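Local coordinates for protein angiotensin-converting enzyme (Anopheles gambiae, PDB 6S1Z) that probably removes dipeptides from the C-terminal end of peptides as a zinc metallopeptidase, here bound to the inhibitor fosinoprilat, at residues Ile87-Lys92 with Val373-Gly378; Gln158-Thr163 with Pro482-His487; Tyr227-Lys232 with Asp262-Phe267. All coordinates share one frame; numbering follows the deposited sequence.

The three contacts are spread through one largely helical chain. Contact 2 reaches the ligand: 482-487 carries K485 and H487, which reach fosinoprilat, H487 by the more secure bond, and 158-163 packs behind it. Contact 1 joins the end of helix 82-89 to the loop after helix 349-368; that helix carries H357 and H361, consistent with the zinc-binding HExxH motif of this family. Its centre lies 33 Å from that of contact 2, with nearest atoms about 16 Å apart. Contact 3 (227-232 with 262-267) is peripheral, 28 Å from contact 2 and 49 Å from contact 1 between centres, and on the opposite side of the chain's centre from contact 1. No two contacts touch.

Contact 1 of 3, residues Ile87-Lys92 with Val373-Gly378; sequences IKKLAK and VEFRGG
L90 and E374 bring the two backbones closest, their CA atoms 5.6 Å apart, where the end of helix 82-89 meets the loop between helices 349-368 and 381-396. E374 points at the other segment, and its CG and OE1 lie obliquely against L90: OE1 is 3.3 Å from L90 CD2, while E374 CG rests 3.5 Å from L90 CB. The other branch of the leucine, CD1, meets V373 CG1 at 3.5 Å, the two side chains crossing at about a right angle. K89 passes E374 in the opposite direction, with its CG 4.1 Å from E374 CB. A bend at chi2 (73°) then turns the rest of the lysine away, so its aliphatic root makes the contact and its amine does not. The second carboxylate oxygen, E374 OE2, sits 4.3 Å above one face of the F375 ring, offset toward the rim. I22 and Y26 of helix 12-42 also pack on L90, and R86 and E23 touch E374. No hydrogen bond crosses between the segments. Across the contact the buried carboxylate meets L90 carbons, and within its own segment the F375 ring, surroundings that may tend to favour its protonated form.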
loop_
_atom_site.group_PDB
_atom_site.type_symbol
_atom_site.label_atom_id
_atom_site.label_comp_id
_atom_site.label_asym_id
_atom_site.label_seq_id
_atom_site.Cartn_x
_atom_site.Cartn_y
_atom_site.Cartn_z
ATOM N N ILE A 87 7.724 23.902 16.732
ATOM C CA ILE A 87 6.696 24.926 16.902
ATOM C C ILE A 87 5.711 24.907 15.741
ATOM O O ILE A 87 4.547 25.301 15.898
ATOM C CB ILE A 87 7.349 26.313 17.066
ATOM C CG1 ILE A 87 8.165 26.383 18.362
ATOM C CG2 ILE A 87 6.294 27.415 17.040
ATOM C CD1 ILE A 87 7.347 26.231 19.637
ATOM N N LYS A 88 6.147 24.453 14.564
ATOM C CA LYS A 88 5.281 24.379 13.396
ATOM C C LYS A 88 4.998 22.953 12.943
ATOM O O LYS A 88 4.095 22.752 12.125
ATOM C CB LYS A 88 5.895 25.170 12.229
ATOM C CG LYS A 88 4.864 25.828 11.318
ATOM C CD LYS A 88 5.477 26.937 10.470
ATOM C CE LYS A 88 6.374 26.387 9.373
ATOM N NZ LYS A 88 6.942 27.477 8.531
ATOM N N LYS A 89 5.737 21.965 13.448
ATOM C CA LYS A 89 5.455 20.567 13.151
ATOM C C LYS A 89 4.429 19.963 14.101
ATOM O O LYS A 89 3.917 18.873 13.824
ATOM C CB LYS A 89 6.747 19.740 13.206
ATOM C CG LYS A 89 6.706 18.451 12.397
ATOM C CD LYS A 89 6.767 18.737 10.903
ATOM C CE LYS A 89 6.676 17.462 10.081
ATOM N NZ LYS A 89 6.598 17.740 8.619
ATOM N N LEU A 90 4.120 20.641 15.205
ATOM C CA LEU A 90 3.111 20.196 16.157
ATOM C C LEU A 90 1.777 20.910 15.975
ATOM O O LEU A 90 0.822 20.603 16.695
ATOM C CB LEU A 90 3.618 20.407 17.590
ATOM C CG LEU A 90 2.716 19.955 18.742
ATOM C CD1 LEU A 90 2.366 18.481 18.612
ATOM C CD2 LEU A 90 3.379 20.231 20.084
ATOM N N ALA A 91 1.684 21.840 15.025
ATOM C CA ALA A 91 0.490 22.654 14.852
ATOM C C ALA A 91 -0.289 22.320 13.589
ATOM O O ALA A 91 -1.306 22.969 13.318
ATOM C CB ALA A 91 0.868 24.141 14.842
ATOM N N LYS A 92 0.149 21.333 12.808
ATOM C CA LYS A 92 -0.594 20.949 11.613
ATOM C C LYS A 92 -1.950 20.386 12.017
ATOM O O LYS A 92 -2.083 19.185 12.277
ATOM C CB LYS A 92 0.190 19.934 10.779
ATOM C CG LYS A 92 1.423 20.520 10.105
ATOM C CD LYS A 92 1.776 19.779 8.822
ATOM C CE LYS A 92 2.042 18.303 9.071
ATOM N NZ LYS A 92 3.126 18.088 10.066
ATOM N N VAL A 373 6.272 13.746 19.979
ATOM C CA VAL A 373 5.090 13.384 19.197
ATOM C C VAL A 373 5.195 13.858 17.754
ATOM O O VAL A 373 4.653 13.219 16.844
ATOM C CB VAL A 373 3.822 13.942 19.878
ATOM C CG1 VAL A 373 3.794 15.462 19.802
ATOM C CG2 VAL A 373 2.572 13.343 19.249
ATOM N N GLU A 374 5.886 14.975 17.513
ATOM C CA GLU A 374 6.023 15.470 16.147
ATOM C C GLU A 374 6.851 14.514 15.300
ATOM O O GLU A 374 6.425 14.093 14.218
ATOM C CB GLU A 374 6.665 16.857 16.142
ATOM C CG GLU A 374 5.970 17.880 17.017
ATOM C CD GLU A 374 6.713 18.155 18.312
ATOM O OE1 GLU A 374 6.054 18.498 19.313
ATOM O OE2 GLU A 374 7.957 18.029 18.332
ATOM N N PHE A 375 8.045 14.166 15.776
ATOM C CA PHE A 375 8.985 13.358 15.017
ATOM C C PHE A 375 8.754 11.861 15.201
ATOM O O PHE A 375 9.659 11.065 14.930
ATOM C CB PHE A 375 10.418 13.729 15.407
ATOM C CG PHE A 375 10.678 15.213 15.421
ATOM C CD1 PHE A 375 10.070 16.051 14.499
ATOM C CD2 PHE A 375 11.529 15.771 16.363
ATOM C CE1 PHE A 375 10.310 17.414 14.514
ATOM C CE2 PHE A 375 11.771 17.132 16.381
ATOM C CZ PHE A 375 11.160 17.953 15.456
ATOM N N ARG A 376 7.564 11.464 15.653
ATOM C CA ARG A 376 7.215 10.048 15.775
ATOM C C ARG A 376 6.485 9.573 14.518
ATOM O O ARG A 376 5.355 9.086 14.552
ATOM C CB ARG A 376 6.376 9.814 17.027
ATOM C CG ARG A 376 7.150 9.994 18.319
ATOM C CD ARG A 376 6.377 9.484 19.521
ATOM N NE ARG A 376 6.182 8.039 19.467
ATOM C CZ ARG A 376 5.829 7.292 20.507
ATOM N NH1 ARG A 376 5.635 7.848 21.696
ATOM N NH2 ARG A 376 5.675 5.983 20.360
ATOM N N GLY A 377 7.169 9.721 13.390
ATOM C CA GLY A 377 6.613 9.326 12.112
ATOM C C GLY A 377 7.697 9.263 11.062
ATOM O O GLY A 377 8.775 9.846 11.219
ATOM N N GLY A 378 7.396 8.543 9.985
ATOM C CA GLY A 378 8.357 8.391 8.912
ATOM C C GLY A 378 8.741 9.719 8.290
ATOM O O GLY A 378 8.026 10.719 8.384
#

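Contact 2 of 3, residues Gln158-Thr163 with Pro482-His487; sequences QWYNAT and PPAKYH. With KS8 (fosinoprilat), chain C.
T163, ending helix 149-163, faces A484, and its side chain can be followed outward. CB lies 4.0 Å from A484 CA. From there OG1, set between the backbone N and the carbonyl carbon (chi1 58°), reaches 3.3 Å from A484 CA and donates a 2.6 Å hydrogen bond to W159 O. That carbonyl also accepts from T163 N, on the opposite face of its plane. The methyl branch, CG2, lies over one face of the W159 indole, offset toward the rim. The indole in turn sends NE1 to A484 O, 3.1 Å away, a bond bent to 144° at the hydrogen but directed at a lone pair in the carbonyl plane. A484 CB presses on one face of the Y160 ring, 3.3 Å from CD2; the tyrosine hydroxyl is bonded to L252 O. W253 NE1 also bonds A484 O, leaving this carbonyl gripped by two indoles. Next in the chain, K485 NZ meets the fosinoprilat carboxylate oxygen O24 in a very short, hence doubtful, 2.5 Å bond, and H487 NE2 donates to the amide oxygen O16 at 2.7 Å. W159 is thus a second-shell residue behind the segment that, as in related enzymes, probably binds a substrate's C-terminal end.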
loop_
_atom_site.group_PDB
_atom_site.type_symbol
_atom_site.label_atom_id
_atom_site.label_comp_id
_atom_site.label_asym_id
_atom_site.label_seq_id
_atom_site.Cartn_x
_atom_site.Cartn_y
_atom_site.Cartn_z
ATOM N N GLN A 158 -20.807 -7.406 -8.055
ATOM C CA GLN A 158 -21.341 -7.458 -6.698
ATOM C C GLN A 158 -20.486 -6.641 -5.738
ATOM O O GLN A 158 -21.015 -5.939 -4.867
ATOM C CB GLN A 158 -21.440 -8.910 -6.231
ATOM C CG GLN A 158 -22.526 -9.712 -6.935
ATOM C CD GLN A 158 -23.923 -9.280 -6.527
ATOM O OE1 GLN A 158 -24.094 -8.459 -5.626
ATOM N NE2 GLN A 158 -24.931 -9.835 -7.192
ATOM N N TRP A 159 -19.161 -6.708 -5.885
ATOM C CA TRP A 159 -18.282 -5.995 -4.964
ATOM C C TRP A 159 -18.377 -4.486 -5.160
ATOM O O TRP A 159 -18.405 -3.729 -4.183
ATOM C CB TRP A 159 -16.837 -6.459 -5.143
ATOM C CG TRP A 159 -15.861 -5.615 -4.384
ATOM C CD1 TRP A 159 -15.017 -4.673 -4.895
ATOM C CD2 TRP A 159 -15.641 -5.626 -2.970
ATOM N NE1 TRP A 159 -14.281 -4.099 -3.886
ATOM C CE2 TRP A 159 -14.646 -4.668 -2.694
ATOM C CE3 TRP A 159 -16.187 -6.355 -1.909
ATOM C CZ2 TRP A 159 -14.185 -4.421 -1.404
ATOM C CZ3 TRP A 159 -15.730 -6.108 -0.630
ATOM C CH2 TRP A 159 -14.738 -5.151 -0.387
ATOM N N TYR A 160 -18.424 -4.031 -6.413
ATOM C CA TYR A 160 -18.427 -2.597 -6.681
ATOM C C TYR A 160 -19.800 -1.977 -6.443
ATOM O O TYR A 160 -19.897 -0.899 -5.846
ATOM C CB TYR A 160 -17.954 -2.336 -8.111
ATOM C CG TYR A 160 -16.452 -2.422 -8.284
ATOM C CD1 TYR A 160 -15.804 -3.650 -8.340
ATOM C CD2 TYR A 160 -15.681 -1.273 -8.396
ATOM C CE1 TYR A 160 -14.432 -3.727 -8.497
ATOM C CE2 TYR A 160 -14.310 -1.342 -8.556
ATOM C CZ TYR A 160 -13.692 -2.570 -8.608
ATOM O OH TYR A 160 -12.328 -2.638 -8.767
ATOM N N ASN A 161 -20.872 -2.636 -6.894
ATOM C CA ASN A 161 -22.212 -2.114 -6.644
ATOM C C ASN A 161 -22.536 -2.051 -5.158
ATOM O O ASN A 161 -23.493 -1.371 -4.773
ATOM C CB ASN A 161 -23.264 -2.965 -7.361
ATOM C CG ASN A 161 -23.526 -2.500 -8.783
ATOM O OD1 ASN A 161 -22.653 -1.925 -9.434
ATOM N ND2 ASN A 161 -24.738 -2.745 -9.271
ATOM N N ALA A 162 -21.764 -2.738 -4.317
ATOM C CA ALA A 162 -22.001 -2.753 -2.880
ATOM C C ALA A 162 -21.083 -1.818 -2.106
ATOM O O ALA A 162 -21.517 -1.235 -1.105
ATOM C CB ALA A 162 -21.835 -4.177 -2.335
ATOM N N THR A 163 -19.835 -1.654 -2.539
ATOM C CA THR A 163 -18.864 -0.827 -1.836
ATOM C C THR A 163 -18.639 0.525 -2.497
ATOM O O THR A 163 -17.900 1.349 -1.948
ATOM C CB THR A 163 -17.521 -1.560 -1.730
ATOM O OG1 THR A 163 -17.049 -1.892 -3.043
ATOM C CG2 THR A 163 -17.664 -2.830 -0.906
ATOM N N PRO A 482 -14.900 4.351 -7.283
ATOM C CA PRO A 482 -13.662 4.620 -6.528
ATOM C C PRO A 482 -13.715 4.074 -5.111
ATOM O O PRO A 482 -12.737 3.471 -4.644
ATOM C CB PRO A 482 -13.568 6.153 -6.537
ATOM C CG PRO A 482 -14.242 6.546 -7.785
ATOM C CD PRO A 482 -15.361 5.560 -7.993
ATOM N N PRO A 483 -14.823 4.261 -4.385
ATOM C CA PRO A 483 -14.868 3.775 -2.994
ATOM C C PRO A 483 -14.669 2.272 -2.857
ATOM O O PRO A 483 -14.443 1.799 -1.735
ATOM C CB PRO A 483 -16.266 4.190 -2.513
ATOM C CG PRO A 483 -16.695 5.264 -3.440
ATOM C CD PRO A 483 -16.083 4.924 -4.763
ATOM N N ALA A 484 -14.749 1.510 -3.949
ATOM C CA ALA A 484 -14.536 0.069 -3.880
ATOM C C ALA A 484 -13.124 -0.295 -3.445
ATOM O O ALA A 484 -12.852 -1.478 -3.210
ATOM C CB ALA A 484 -14.836 -0.569 -5.237
ATOM N N LYS A 485 -12.225 0.679 -3.349
ATOM C CA LYS A 485 -10.887 0.472 -2.815
ATOM C C LYS A 485 -10.864 0.905 -1.355
ATOM O O LYS A 485 -11.443 1.934 -0.993
ATOM C CB LYS A 485 -9.854 1.264 -3.619
ATOM C CG LYS A 485 -8.426 1.150 -3.110
ATOM C CD LYS A 485 -7.897 -0.268 -3.230
ATOM C CE LYS A 485 -6.461 -0.357 -2.743
ATOM N NZ LYS A 485 -5.922 -1.734 -2.860
ATOM N N TYR A 486 -10.195 0.110 -0.517
ATOM C CA TYR A 486 -10.170 0.394 0.914
ATOM C C TYR A 486 -9.694 1.816 1.189
ATOM O O TYR A 486 -10.358 2.582 1.898
ATOM C CB TYR A 486 -9.274 -0.612 1.637
ATOM C CG TYR A 486 -9.075 -0.280 3.096
ATOM C CD1 TYR A 486 -10.049 -0.588 4.037
ATOM C CD2 TYR A 486 -7.919 0.352 3.532
ATOM C CE1 TYR A 486 -9.873 -0.280 5.371
ATOM C CE2 TYR A 486 -7.735 0.664 4.865
ATOM C CZ TYR A 486 -8.715 0.345 5.780
ATOM O OH TYR A 486 -8.537 0.654 7.109
ATOM N N HIS A 487 -8.539 2.188 0.633
ATOM C CA HIS A 487 -7.939 3.476 0.960
ATOM C C HIS A 487 -8.843 4.637 0.565
ATOM O O HIS A 487 -8.784 5.705 1.185
ATOM C CB HIS A 487 -6.579 3.604 0.275
ATOM C CG HIS A 487 -5.605 2.537 0.670
ATOM N ND1 HIS A 487 -5.762 1.217 0.309
ATOM C CD2 HIS A 487 -4.467 2.595 1.401
ATOM C CE1 HIS A 487 -4.761 0.507 0.797
ATOM N NE2 HIS A 487 -3.960 1.319 1.464
HETATM C C04 KS8 C . -2.701 -0.240 5.759
HETATM C C05 KS8 C . -2.512 1.318 6.017
HETATM C C06 KS8 C . -3.824 1.988 6.597
HETATM C C07 KS8 C . -3.727 2.257 8.105
HETATM C C08 KS8 C . -5.056 2.934 8.682
HETATM C C09 KS8 C . -5.219 4.311 8.615
HETATM C C10 KS8 C . -6.373 4.897 9.115
HETATM C C11 KS8 C . -7.380 4.094 9.691
HETATM C C12 KS8 C . -7.220 2.732 9.757
HETATM C C13 KS8 C . -6.056 2.137 9.254
HETATM C C14 KS8 C . -1.633 -2.386 3.976
HETATM C C15 KS8 C . -1.991 -1.819 2.558
HETATM C C18 KS8 C . -1.189 -3.870 1.283
HETATM C C19 KS8 C . -0.416 -3.958 -0.081
HETATM C C20 KS8 C . -0.939 -2.711 -0.870
HETATM C C21 KS8 C . -2.022 -2.222 -0.165
HETATM C C22 KS8 C . -3.326 -2.834 -0.639
HETATM C C25 KS8 C . 1.050 -3.896 0.084
HETATM C C26 KS8 C . 1.541 -5.076 0.961
HETATM C C27 KS8 C . 1.589 -6.422 0.232
HETATM C C28 KS8 C . 2.461 -6.324 -1.004
HETATM C C29 KS8 C . 1.896 -5.253 -1.946
HETATM C C30 KS8 C . 1.779 -3.882 -1.263
HETATM N N17 KS8 C . -1.729 -2.642 1.324
HETATM O O01 KS8 C . -0.377 -0.016 4.347
HETATM O O03 KS8 C . -0.292 -1.583 6.284
HETATM O O16 KS8 C . -2.475 -0.736 2.462
HETATM O O23 KS8 C . -3.566 -4.072 -0.450
HETATM O O24 KS8 C . -4.139 -2.144 -1.195
HETATM P P02 KS8 C . -1.149 -1.022 5.104
#

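Contact 3 of 3, residues Tyr227-Lys232 with Asp262-Phe267; sequences YKLRQK and DFTTPF
K228 and K232, one turn apart on helix 204-233, reach over the loop 262-267 with differently folded chains. The closest backbone approach is K228 CA to T264 CA, 5.8 Å. K228 leaves the helix toward the loop with CB 3.9 Å from T264 CB and runs extended to CD, which lies 3.7 Å from T264 O. Bends at chi3 and chi4 then deliver NZ to T265 O at 3.1 Å. This hydrogen bond comes from above the carbonyl, 61° out of its plane, and so does not use a lone pair.

K232 folds sooner. Its CB and CG already run along the ring of F263, the two side chains sliding past each other in opposite directions, and the turn at chi2 (-87°) sets CD over the ring face. CD is 4.0 Å from the F263 centroid and 30° off the normal, a CH-pi contact; CB is 3.6 Å from F263 CZ. Further bends bring K232 NZ back over the ring to F263 O, 3.4 Å away, in a weak hydrogen bond. Beside the lysines, the buried L229 sends CD2 to T264 CG2, 3.9 Å away, the side chains crossing. T264 turns its hydroxyl elsewhere, to Y422 OH.

The contact thus ties the surface of helix 204-233 to the loop that leads toward helix 277-281. Behind that loop, helix 414-429 supplies Y422 and N419, which touch P266, and R423, which forms a salt bridge with D262; W582 of helix 570-590 packs on P266 and F267.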
loop_
_atom_site.group_PDB
_atom_site.type_symbol
_atom_site.label_atom_id
_atom_site.label_comp_id
_atom_site.label_asym_id
_atom_site.label_seq_id
_atom_site.Cartn_x
_atom_site.Cartn_y
_atom_site.Cartn_z
ATOM N N TYR A 227 -1.718 -11.073 -24.254
ATOM C CA TYR A 227 -1.710 -12.134 -25.255
ATOM C C TYR A 227 -1.991 -13.485 -24.609
ATOM O O TYR A 227 -2.843 -14.247 -25.080
ATOM C CB TYR A 227 -0.373 -12.168 -26.002
ATOM C CG TYR A 227 -0.344 -13.185 -27.131
ATOM C CD1 TYR A 227 -1.525 -13.667 -27.688
ATOM C CD2 TYR A 227 0.858 -13.672 -27.630
ATOM C CE1 TYR A 227 -1.510 -14.593 -28.709
ATOM C CE2 TYR A 227 0.881 -14.603 -28.657
ATOM C CZ TYR A 227 -0.309 -15.060 -29.189
ATOM O OH TYR A 227 -0.305 -15.984 -30.209
ATOM N N LYS A 228 -1.286 -13.796 -23.521
ATOM C CA LYS A 228 -1.468 -15.090 -22.871
ATOM C C LYS A 228 -2.841 -15.191 -22.218
ATOM O O LYS A 228 -3.465 -16.258 -22.236
ATOM C CB LYS A 228 -0.358 -15.317 -21.851
ATOM C CG LYS A 228 1.015 -15.402 -22.487
ATOM C CD LYS A 228 2.110 -15.202 -21.460
ATOM C CE LYS A 228 3.255 -16.178 -21.671
ATOM N NZ LYS A 228 2.809 -17.593 -21.619
ATOM N N LEU A 229 -3.332 -14.095 -21.637
ATOM C CA LEU A 229 -4.711 -14.086 -21.162
ATOM C C LEU A 229 -5.680 -14.349 -22.306
ATOM O O LEU A 229 -6.753 -14.926 -22.096
ATOM C CB LEU A 229 -5.034 -12.754 -20.491
ATOM C CG LEU A 229 -4.442 -12.556 -19.095
ATOM C CD1 LEU A 229 -4.670 -11.131 -18.619
ATOM C CD2 LEU A 229 -5.039 -13.550 -18.107
ATOM N N ARG A 230 -5.315 -13.934 -23.520
ATOM C CA ARG A 230 -6.126 -14.243 -24.690
ATOM C C ARG A 230 -5.963 -15.706 -25.090
ATOM O O ARG A 230 -6.926 -16.345 -25.532
ATOM C CB ARG A 230 -5.737 -13.310 -25.834
ATOM C CG ARG A 230 -6.562 -13.442 -27.093
ATOM C CD ARG A 230 -6.236 -12.293 -28.034
ATOM N NE ARG A 230 -6.937 -12.395 -29.309
ATOM C CZ ARG A 230 -6.616 -13.252 -30.273
ATOM N NH1 ARG A 230 -5.610 -14.101 -30.106
ATOM N NH2 ARG A 230 -7.309 -13.266 -31.402
ATOM N N GLN A 231 -4.754 -16.254 -24.936
ATOM C CA GLN A 231 -4.551 -17.685 -25.145
ATOM C C GLN A 231 -5.527 -18.502 -24.308
ATOM O O GLN A 231 -6.238 -19.372 -24.824
ATOM C CB GLN A 231 -3.111 -18.070 -24.789
ATOM C CG GLN A 231 -2.057 -17.654 -25.799
ATOM C CD GLN A 231 -2.014 -18.568 -27.008
ATOM O OE1 GLN A 231 -3.012 -18.737 -27.708
ATOM N NE2 GLN A 231 -0.855 -19.170 -27.253
ATOM N N LYS A 232 -5.579 -18.221 -23.005
ATOM C CA LYS A 232 -6.340 -19.055 -22.082
ATOM C C LYS A 232 -7.841 -18.885 -22.287
ATOM O O LYS A 232 -8.555 -19.853 -22.570
ATOM C CB LYS A 232 -5.949 -18.712 -20.641
ATOM C CG LYS A 232 -4.453 -18.829 -20.354
ATOM C CD LYS A 232 -4.057 -20.245 -19.955
ATOM C CE LYS A 232 -2.901 -20.767 -20.798
ATOM N NZ LYS A 232 -1.674 -19.925 -20.685
ATOM N N ASP A 262 1.612 -17.593 -12.409
ATOM C CA ASP A 262 1.760 -18.975 -12.851
ATOM C C ASP A 262 0.768 -19.315 -13.956
ATOM O O ASP A 262 1.075 -20.131 -14.832
ATOM C CB ASP A 262 1.585 -19.927 -11.666
ATOM C CG ASP A 262 2.709 -19.812 -10.651
ATOM O OD1 ASP A 262 3.651 -19.025 -10.884
ATOM O OD2 ASP A 262 2.649 -20.511 -9.618
ATOM N N PHE A 263 -0.418 -18.701 -13.934
ATOM C CA PHE A 263 -1.426 -18.983 -14.953
ATOM C C PHE A 263 -0.960 -18.542 -16.334
ATOM O O PHE A 263 -1.341 -19.151 -17.341
ATOM C CB PHE A 263 -2.740 -18.291 -14.580
ATOM C CG PHE A 263 -3.905 -18.658 -15.465
ATOM C CD1 PHE A 263 -4.196 -19.984 -15.745
ATOM C CD2 PHE A 263 -4.730 -17.672 -15.992
ATOM C CE1 PHE A 263 -5.271 -20.320 -16.549
ATOM C CE2 PHE A 263 -5.809 -18.003 -16.795
ATOM C CZ PHE A 263 -6.081 -19.328 -17.073
ATOM N N THR A 264 -0.136 -17.499 -16.402
ATOM C CA THR A 264 0.389 -16.972 -17.658
ATOM C C THR A 264 1.903 -16.823 -17.572
ATOM O O THR A 264 2.467 -15.759 -17.832
ATOM C CB THR A 264 -0.249 -15.628 -18.001
ATOM O OG1 THR A 264 0.328 -14.601 -17.183
ATOM C CG2 THR A 264 -1.751 -15.674 -17.766
ATOM N N THR A 265 2.585 -17.911 -17.193
ATOM C CA THR A 265 4.028 -17.842 -17.038
ATOM C C THR A 265 4.717 -18.120 -18.371
ATOM O O THR A 265 4.215 -18.903 -19.184
ATOM C CB THR A 265 4.502 -18.851 -15.990
ATOM O OG1 THR A 265 5.780 -18.454 -15.477
ATOM C CG2 THR A 265 4.616 -20.243 -16.594
ATOM N N PRO A 266 5.870 -17.484 -18.625
ATOM C CA PRO A 266 6.569 -17.710 -19.898
ATOM C C PRO A 266 6.749 -19.183 -20.220
ATOM O O PRO A 266 6.242 -19.670 -21.236
ATOM C CB PRO A 266 7.918 -17.013 -19.680
ATOM C CG PRO A 266 7.624 -15.937 -18.699
ATOM C CD PRO A 266 6.553 -16.479 -17.791
ATOM N N PHE A 267 7.463 -19.897 -19.355
ATOM C CA PHE A 267 7.742 -21.320 -19.546
ATOM C C PHE A 267 7.162 -22.098 -18.375
ATOM O O PHE A 267 7.743 -22.097 -17.274
ATOM C CB PHE A 267 9.243 -21.557 -19.680
ATOM C CG PHE A 267 9.838 -20.903 -20.891
ATOM C CD1 PHE A 267 9.635 -21.442 -22.149
ATOM C CD2 PHE A 267 10.575 -19.736 -20.777
ATOM C CE1 PHE A 267 10.166 -20.839 -23.270
ATOM C CE2 PHE A 267 11.112 -19.129 -21.897
ATOM C CZ PHE A 267 10.906 -19.683 -23.146
#